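Local coordinates for protein Isomerase/lactonizing enzyme (Agrobacterium fabrum str. C58, PDB 2NQL) that belongs to the enolase superfamily, resembling mandelate racemase and muconate lactonizing enzyme, and carries a sodium ion in its barrel domain, at residues A155-L160 with F342-F347; F180-F185 with Q208-A213. All coordinates share one frame; numbering follows the deposited sequence.

How the contacts relate
Both contacts include parallel strand pairs of the barrel sheet, and strand 152-158 joins them: it pairs with strand 340-342 in contact 1 and with strand 182-186, the first strand of contact 2. Their centres lie about 12 Å apart. The seam between them is partly backbone, V157 N standing 2.9 Å from A182 O, and partly side chain. On one face V157 CG2 packs 3.5 Å from F180 CD1. On the other Y156 OH is 2.9 Å from K184 NZ, and both side chains lie close to the sodium ion, their nearest atoms about 5 Å (Y156) and about 4 Å (K184) from it. The ion itself is bound by E240 and E266.

Contact 1 (A155-L160 with F342-F347); sequences AYVSGL and FQHSIF
G159 O takes a hydrogen bond from H344 NE2 at 2.8 Å, nearly straight at 168° and lying in the plane of the imidazole. The bond fixes H344 as donor on NE2 and sets the rotation of the ring. H344 CG sits between its backbone N and carbonyl carbon (chi1 54°), which swings the ring back from the helix start toward the strand end. There V157 CG1 meets H344 CD2 obliquely at 3.7 Å. Water 1 lies over one imidazole face; it donates to S158 O and accepts weakly from S345 N. Earlier along the strand, 152-158 and 340-342 run parallel, neighbours in the barrel wall of the enolase C-terminal domain. F342 is bonded through both its own N and its own O: the N donates to Y156 O at 2.9 Å, and the O accepts from S158 N at 3.0 Å. A155 CB packs on F342 CB at 3.9 Å. The F342 ring turns away from the strand, and one face lies against H344 CA. S158 OG hydrogen-bonds E341. Q343, at the N-cap position, accepts from I346 N and F347 N with its backbone O.

Contact 2 (F180-F185 with Q208-A213); sequences FNAFKF and QAKIAA
F185 lays one face of its ring over A213 CA, 4.0 Å from the ring plane and offset toward the rim. Its CG falls between the backbone N and the carbonyl carbon (chi1 75°), a torsion that carries the ring across to the neighbouring strand. CZ then reaches A213 CB at 3.8 Å, while I211 CG2 comes to the ring edge at CD2, 4.1 Å away. F183, on the same face, turns otherwise: its ring presents an edge to K210 O, and CE2 meets A209 CB obliquely at 4.2 Å. Helix 194-205 covers this face, with L205 on F183 and L201 on F185, completing a right-handed beta-alpha-beta crossover of the barrel. A182, K184, K210 and A212 occupy the other face. A182 CB meets K210 CB at 3.8 Å, and K184 CG lies 4.0 Å from A212 CB before the lysine chain leads away to E240 and Y156. Four parallel-strand hydrogen bonds hold the register, among them A212 N to F183 O at 2.9 Å and F185 N to A212 O at 3.0 Å. Water 2 bridges N181 O and Q208 O at the strand starts. The two faces thus differ in chemistry: the phenylalanine face is largely apolar and packed under helix 194-205, whereas on the opposite one K184 forms a salt bridge with E240, itself a sodium ligand, and so links the sheet to the metal site.

Contact 1 (A155-L160 with F342-F347)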
ATOM      1  N   ALA A 155     -12.726  -7.717 -26.902  1.00 23.13           N
ATOM      2  CA  ALA A 155     -11.362  -7.359 -26.549  1.00 18.79           C
ATOM      3  C   ALA A 155     -10.958  -6.127 -27.349  1.00 25.84           C
ATOM      4  O   ALA A 155     -11.283  -6.026 -28.538  1.00 23.37           O
ATOM      5  CB  ALA A 155     -10.438  -8.529 -26.847  1.00 17.41           C
ATOM      6  N   TYR A 156     -10.296  -5.167 -26.702  1.00 18.84           N
ATOM      7  CA  TYR A 156      -9.751  -4.015 -27.417  1.00 20.64           C
ATOM      8  C   TYR A 156      -8.248  -4.060 -27.496  1.00 21.84           C
ATOM      9  O   TYR A 156      -7.575  -4.517 -26.560  1.00 21.08           O
ATOM     10  CB  TYR A 156     -10.248  -2.680 -26.854  1.00 18.02           C
ATOM     11  CG  TYR A 156      -9.640  -2.204 -25.551  1.00 19.94           C
ATOM     12  CD1 TYR A 156      -8.446  -1.452 -25.542  1.00 23.20           C
ATOM     13  CD2 TYR A 156     -10.250  -2.489 -24.326  1.00 22.54           C
ATOM     14  CE1 TYR A 156      -7.900  -0.997 -24.358  1.00 23.44           C
ATOM     15  CE2 TYR A 156      -9.703  -2.014 -23.114  1.00 21.52           C
ATOM     16  CZ  TYR A 156      -8.535  -1.283 -23.144  1.00 22.44           C
ATOM     17  OH  TYR A 156      -7.974  -0.820 -21.979  1.00 22.28           O
ATOM     18  N   VAL A 157      -7.727  -3.568 -28.614  1.00 21.65           N
ATOM     19  CA  VAL A 157      -6.294  -3.557 -28.876  1.00 21.67           C
ATOM     20  C   VAL A 157      -5.590  -2.476 -28.070  1.00 27.01           C
ATOM     21  O   VAL A 157      -5.963  -1.294 -28.076  1.00 28.59           O
ATOM     22  CB  VAL A 157      -5.984  -3.371 -30.394  1.00 28.10           C
ATOM     23  CG1 VAL A 157      -4.488  -3.387 -30.650  1.00 28.45           C
ATOM     24  CG2 VAL A 157      -6.630  -4.471 -31.183  1.00 31.93           C
ATOM     25  N   SER A 158      -4.543  -2.898 -27.379  1.00 22.63           N
ATOM     26  CA  SER A 158      -3.752  -1.978 -26.621  1.00 23.04           C
ATOM     27  C   SER A 158      -2.305  -2.215 -27.036  1.00 28.67           C
ATOM     28  O   SER A 158      -1.869  -3.363 -27.223  1.00 32.57           O
ATOM     29  CB  SER A 158      -3.943  -2.295 -25.140  1.00 26.74           C
ATOM     30  OG  SER A 158      -3.404  -1.286 -24.327  1.00 32.37           O
ATOM     31  N   GLY A 159      -1.564  -1.132 -27.199  1.00 29.16           N
ATOM     32  CA  GLY A 159      -0.136  -1.247 -27.492  1.00 30.83           C
ATOM     33  C   GLY A 159       0.021  -1.042 -28.981  1.00 34.26           C
ATOM     34  O   GLY A 159      -0.412  -1.881 -29.779  1.00 33.51           O
ATOM     35  N   LEU A 160       0.625   0.080 -29.355  1.00 27.67           N
ATOM     36  CA  LEU A 160       1.016   0.306 -30.744  1.00 24.77           C
ATOM     37  C   LEU A 160       2.519   0.562 -30.760  1.00 31.78           C
ATOM     38  O   LEU A 160       2.943   1.719 -30.843  1.00 27.51           O
ATOM     39  CB  LEU A 160       0.218   1.476 -31.349  1.00 27.42           C
ATOM     40  CG  LEU A 160      -1.316   1.337 -31.449  1.00 30.77           C
ATOM     41  CD1 LEU A 160      -1.948   2.662 -31.838  1.00 30.20           C
ATOM     42  CD2 LEU A 160      -1.758   0.211 -32.406  1.00 31.07           C
ATOM     43  N   PHE A 342      -6.662  -6.093 -24.360  1.00 17.66           N
ATOM     44  CA  PHE A 342      -5.892  -7.139 -25.012  1.00 16.40           C
ATOM     45  C   PHE A 342      -4.512  -6.601 -25.427  1.00 17.68           C
ATOM     46  O   PHE A 342      -4.382  -5.710 -26.274  1.00 22.41           O
ATOM     47  CB  PHE A 342      -6.684  -7.704 -26.218  1.00 16.57           C
ATOM     48  CG  PHE A 342      -5.914  -8.692 -27.074  1.00 20.73           C
ATOM     49  CD1 PHE A 342      -5.394  -9.886 -26.542  1.00 21.04           C
ATOM     50  CD2 PHE A 342      -5.747  -8.448 -28.444  1.00 19.95           C
ATOM     51  CE1 PHE A 342      -4.718 -10.807 -27.357  1.00 20.90           C
ATOM     52  CE2 PHE A 342      -5.068  -9.391 -29.263  1.00 19.63           C
ATOM     53  CZ  PHE A 342      -4.549 -10.547 -28.717  1.00 23.45           C
ATOM     54  N   GLN A 343      -3.483  -7.147 -24.790  1.00 19.99           N
ATOM     55  CA  GLN A 343      -2.099  -6.815 -25.094  0.50 21.68           C
ATOM     56  C   GLN A 343      -1.555  -7.874 -26.027  1.00 22.88           C
ATOM     57  O   GLN A 343      -0.944  -8.846 -25.580  1.00 20.00           O
ATOM     58  CB  GLN A 343      -1.273  -6.803 -23.805  0.50 31.39           C
ATOM     59  CG  GLN A 343      -1.660  -5.717 -22.821  0.50 41.08           C
ATOM     60  CD  GLN A 343      -0.792  -4.492 -22.959  0.50 51.38           C
ATOM     61  OE1 GLN A 343      -1.231  -3.458 -23.466  0.50 51.06           O
ATOM     62  NE2 GLN A 343       0.459  -4.603 -22.515  0.50 55.19           N
ATOM     63  N   HIS A 344      -1.794  -7.690 -27.322  1.00 21.69           N
ATOM     64  CA  HIS A 344      -1.444  -8.675 -28.325  1.00 21.67           C
ATOM     65  C   HIS A 344       0.019  -9.127 -28.256  1.00 25.86           C
ATOM     66  O   HIS A 344       0.308 -10.312 -28.364  1.00 23.10           O
ATOM     67  CB  HIS A 344      -1.802  -8.123 -29.712  1.00 28.82           C
ATOM     68  CG  HIS A 344      -1.201  -6.779 -30.007  1.00 32.96           C
ATOM     69  ND1 HIS A 344      -0.026  -6.631 -30.713  1.00 33.87           N
ATOM     70  CD2 HIS A 344      -1.593  -5.531 -29.659  1.00 34.82           C
ATOM     71  CE1 HIS A 344       0.263  -5.345 -30.817  1.00 27.56           C
ATOM     72  NE2 HIS A 344      -0.670  -4.655 -30.184  1.00 30.87           N
ATOM     73  N   SER A 345       0.916  -8.173 -28.005  1.00 23.73           N
ATOM     74  CA  SER A 345       2.353  -8.383 -28.012  1.00 25.41           C
ATOM     75  C   SER A 345       2.816  -9.232 -26.841  1.00 25.04           C
ATOM     76  O   SER A 345       3.902  -9.788 -26.881  1.00 24.56           O
ATOM     77  CB  SER A 345       3.031  -7.027 -27.854  1.00 26.93           C
ATOM     78  OG  SER A 345       2.678  -6.143 -28.898  1.00 35.97           O
ATOM     79  N   ILE A 346       2.006  -9.282 -25.785  1.00 23.96           N
ATOM     80  CA  ILE A 346       2.329 -10.078 -24.598  1.00 19.17           C
ATOM     81  C   ILE A 346       1.652 -11.449 -24.716  1.00 22.50           C
ATOM     82  O   ILE A 346       2.269 -12.491 -24.477  1.00 23.76           O
ATOM     83  CB  ILE A 346       1.823  -9.356 -23.292  1.00 22.12           C
ATOM     84  CG1 ILE A 346       2.458  -7.961 -23.139  1.00 24.51           C
ATOM     85  CG2 ILE A 346       2.089 -10.227 -22.042  1.00 23.93           C
ATOM     86  CD1 ILE A 346       3.997  -7.957 -23.042  1.00 36.05           C
ATOM     87  N   PHE A 347       0.366 -11.422 -25.073  1.00 19.91           N
ATOM     88  CA  PHE A 347      -0.478 -12.601 -25.150  1.00 21.85           C
ATOM     89  C   PHE A 347       0.050 -13.632 -26.140  1.00 21.72           C
ATOM     90  O   PHE A 347       0.145 -14.811 -25.810  1.00 24.95           O
ATOM     91  CB  PHE A 347      -1.909 -12.183 -25.509  1.00 20.46           C
ATOM     92  CG  PHE A 347      -2.929 -13.298 -25.436  1.00 21.34           C
ATOM     93  CD1 PHE A 347      -3.707 -13.465 -24.288  1.00 21.11           C
ATOM     94  CD2 PHE A 347      -3.122 -14.178 -26.510  1.00 21.34           C
ATOM     95  CE1 PHE A 347      -4.655 -14.488 -24.199  1.00 22.21           C
ATOM     96  CE2 PHE A 347      -4.074 -15.214 -26.432  1.00 24.64           C
ATOM     97  CZ  PHE A 347      -4.850 -15.366 -25.286  1.00 23.10           C
TER
HETATM   98  O   HOH W   1       0.325  -5.029 -26.820  1.00 32.26           O

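Contact 2 (F180-F185 with Q208-A213)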
ATOM      1  N   PHE A 180     -10.823  -6.450 -34.960  1.00 25.16           N
ATOM      2  CA  PHE A 180     -10.908  -5.614 -33.774  1.00 25.45           C
ATOM      3  C   PHE A 180     -11.525  -4.282 -34.161  1.00 28.35           C
ATOM      4  O   PHE A 180     -11.258  -3.758 -35.243  1.00 31.70           O
ATOM      5  CB  PHE A 180      -9.517  -5.468 -33.124  1.00 20.40           C
ATOM      6  CG  PHE A 180      -9.003  -6.761 -32.528  1.00 23.18           C
ATOM      7  CD1 PHE A 180      -9.086  -6.997 -31.141  1.00 27.73           C
ATOM      8  CD2 PHE A 180      -8.450  -7.748 -33.339  1.00 23.38           C
ATOM      9  CE1 PHE A 180      -8.622  -8.193 -30.595  1.00 24.84           C
ATOM     10  CE2 PHE A 180      -7.995  -8.960 -32.814  1.00 30.33           C
ATOM     11  CZ  PHE A 180      -8.086  -9.189 -31.438  1.00 30.96           C
ATOM     12  N   ASN A 181     -12.385  -3.767 -33.295  1.00 24.61           N
ATOM     13  CA  ASN A 181     -13.109  -2.531 -33.542  0.70 35.05           C
ATOM     14  C   ASN A 181     -12.840  -1.470 -32.480  1.00 32.79           C
ATOM     15  O   ASN A 181     -13.342  -0.345 -32.563  1.00 28.07           O
ATOM     16  CB  ASN A 181     -14.612  -2.821 -33.620  0.70 39.37           C
ATOM     17  CG  ASN A 181     -14.978  -3.704 -34.800  0.70 50.58           C
ATOM     18  OD1 ASN A 181     -15.603  -4.754 -34.633  0.70 46.64           O
ATOM     19  ND2 ASN A 181     -14.594  -3.280 -35.999  0.70 48.98           N
ATOM     20  N   ALA A 182     -12.054  -1.842 -31.474  1.00 27.25           N
ATOM     21  CA  ALA A 182     -11.792  -0.974 -30.345  1.00 23.54           C
ATOM     22  C   ALA A 182     -10.293  -0.954 -30.025  1.00 23.40           C
ATOM     23  O   ALA A 182      -9.608  -1.982 -30.129  1.00 23.08           O
ATOM     24  CB  ALA A 182     -12.649  -1.392 -29.146  1.00 25.67           C
ATOM     25  N   PHE A 183      -9.787   0.243 -29.722  1.00 21.62           N
ATOM     26  CA  PHE A 183      -8.353   0.549 -29.713  1.00 21.41           C
ATOM     27  C   PHE A 183      -8.068   1.550 -28.607  1.00 20.93           C
ATOM     28  O   PHE A 183      -8.928   2.376 -28.260  1.00 23.39           O
ATOM     29  CB  PHE A 183      -7.905   1.188 -31.049  1.00 24.62           C
ATOM     30  CG  PHE A 183      -8.210   0.345 -32.250  1.00 23.79           C
ATOM     31  CD1 PHE A 183      -7.277  -0.588 -32.714  1.00 25.32           C
ATOM     32  CD2 PHE A 183      -9.457   0.446 -32.887  1.00 23.77           C
ATOM     33  CE1 PHE A 183      -7.563  -1.399 -33.823  1.00 27.19           C
ATOM     34  CE2 PHE A 183      -9.765  -0.376 -33.983  1.00 26.35           C
ATOM     35  CZ  PHE A 183      -8.822  -1.286 -34.456  1.00 25.41           C
ATOM     36  N   LYS A 184      -6.851   1.498 -28.073  1.00 20.83           N
ATOM     37  CA  LYS A 184      -6.420   2.508 -27.112  1.00 21.36           C
ATOM     38  C   LYS A 184      -4.983   2.886 -27.408  1.00 23.16           C
ATOM     39  O   LYS A 184      -4.159   2.012 -27.722  1.00 27.14           O
ATOM     40  CB  LYS A 184      -6.596   1.996 -25.661  1.00 21.27           C
ATOM     41  CG  LYS A 184      -6.210   3.023 -24.590  1.00 24.69           C
ATOM     42  CD  LYS A 184      -6.478   2.502 -23.166  1.00 22.62           C
ATOM     43  CE  LYS A 184      -5.383   1.564 -22.686  1.00 26.23           C
ATOM     44  NZ  LYS A 184      -5.777   0.993 -21.383  1.00 25.74           N
ATOM     45  N   PHE A 185      -4.677   4.180 -27.306  1.00 22.30           N
ATOM     46  CA  PHE A 185      -3.306   4.647 -27.477  1.00 23.44           C
ATOM     47  C   PHE A 185      -2.812   5.358 -26.224  1.00 24.23           C
ATOM     48  O   PHE A 185      -3.619   5.886 -25.448  1.00 25.50           O
ATOM     49  CB  PHE A 185      -3.170   5.542 -28.723  1.00 23.98           C
ATOM     50  CG  PHE A 185      -3.728   6.922 -28.545  1.00 22.31           C
ATOM     51  CD1 PHE A 185      -2.905   7.980 -28.133  1.00 28.25           C
ATOM     52  CD2 PHE A 185      -5.082   7.174 -28.775  1.00 25.89           C
ATOM     53  CE1 PHE A 185      -3.432   9.270 -27.956  1.00 27.25           C
ATOM     54  CE2 PHE A 185      -5.618   8.468 -28.583  1.00 28.95           C
ATOM     55  CZ  PHE A 185      -4.785   9.510 -28.181  1.00 26.73           C
ATOM     56  N   GLN A 208     -16.487   4.588 -37.105  1.00 28.81           N
ATOM     57  CA  GLN A 208     -17.137   3.522 -36.351  0.50 30.85           C
ATOM     58  C   GLN A 208     -16.233   2.898 -35.273  1.00 33.27           C
ATOM     59  O   GLN A 208     -16.731   2.289 -34.315  1.00 32.23           O
ATOM     60  CB  GLN A 208     -17.701   2.457 -37.295  0.50 37.92           C
ATOM     61  CG  GLN A 208     -18.897   2.944 -38.123  0.50 38.19           C
ATOM     62  CD  GLN A 208     -19.935   3.668 -37.282  0.50 42.05           C
ATOM     63  OE1 GLN A 208     -20.568   3.069 -36.411  0.50 48.33           O
ATOM     64  NE2 GLN A 208     -20.106   4.966 -37.531  0.50 43.24           N
ATOM     65  N   ALA A 209     -14.916   3.069 -35.425  1.00 28.14           N
ATOM     66  CA  ALA A 209     -13.919   2.500 -34.470  1.00 27.90           C
ATOM     67  C   ALA A 209     -14.034   3.177 -33.119  1.00 27.76           C
ATOM     68  O   ALA A 209     -14.304   4.376 -33.052  1.00 29.37           O
ATOM     69  CB  ALA A 209     -12.521   2.690 -35.003  1.00 26.01           C
ATOM     70  N   LYS A 210     -13.798   2.420 -32.041  1.00 26.40           N
ATOM     71  CA  LYS A 210     -13.677   3.019 -30.693  1.00 24.11           C
ATOM     72  C   LYS A 210     -12.204   3.291 -30.428  1.00 26.02           C
ATOM     73  O   LYS A 210     -11.365   2.408 -30.619  1.00 25.84           O
ATOM     74  CB  LYS A 210     -14.222   2.071 -29.612  1.00 27.12           C
ATOM     75  CG  LYS A 210     -15.716   1.810 -29.670  1.00 31.13           C
ATOM     76  CD  LYS A 210     -16.261   1.459 -28.304  1.00 35.87           C
ATOM     77  CE  LYS A 210     -17.160   0.262 -28.347  1.00 42.41           C
ATOM     78  NZ  LYS A 210     -18.492   0.608 -28.891  1.00 42.45           N
ATOM     79  N   ILE A 211     -11.884   4.532 -30.064  1.00 24.55           N
ATOM     80  CA  ILE A 211     -10.487   4.961 -29.884  1.00 24.25           C
ATOM     81  C   ILE A 211     -10.382   5.695 -28.548  1.00 26.63           C
ATOM     82  O   ILE A 211     -10.792   6.845 -28.414  1.00 25.15           O
ATOM     83  CB  ILE A 211      -9.971   5.864 -31.039  1.00 22.91           C
ATOM     84  CG1 ILE A 211     -10.264   5.227 -32.413  1.00 25.76           C
ATOM     85  CG2 ILE A 211      -8.436   6.099 -30.909  1.00 27.56           C
ATOM     86  CD1 ILE A 211      -9.969   6.159 -33.620  1.00 29.20           C
ATOM     87  N   ALA A 212      -9.796   5.019 -27.566  1.00 28.17           N
ATOM     88  CA  ALA A 212      -9.568   5.605 -26.249  1.00 24.55           C
ATOM     89  C   ALA A 212      -8.164   6.173 -26.078  1.00 24.40           C
ATOM     90  O   ALA A 212      -7.206   5.752 -26.757  1.00 22.63           O
ATOM     91  CB  ALA A 212      -9.845   4.542 -25.169  1.00 24.90           C
ATOM     92  N   ALA A 213      -8.044   7.104 -25.133  1.00 27.70           N
ATOM     93  CA  ALA A 213      -6.769   7.721 -24.806  1.00 27.65           C
ATOM     94  C   ALA A 213      -6.365   7.407 -23.380  1.00 20.71           C
ATOM     95  O   ALA A 213      -7.078   7.753 -22.437  1.00 23.77           O
ATOM     96  CB  ALA A 213      -6.836   9.228 -24.990  1.00 26.53           C
TER
HETATM   97  O   HOH W   2     -16.540  -0.293 -32.613  1.00 45.00           O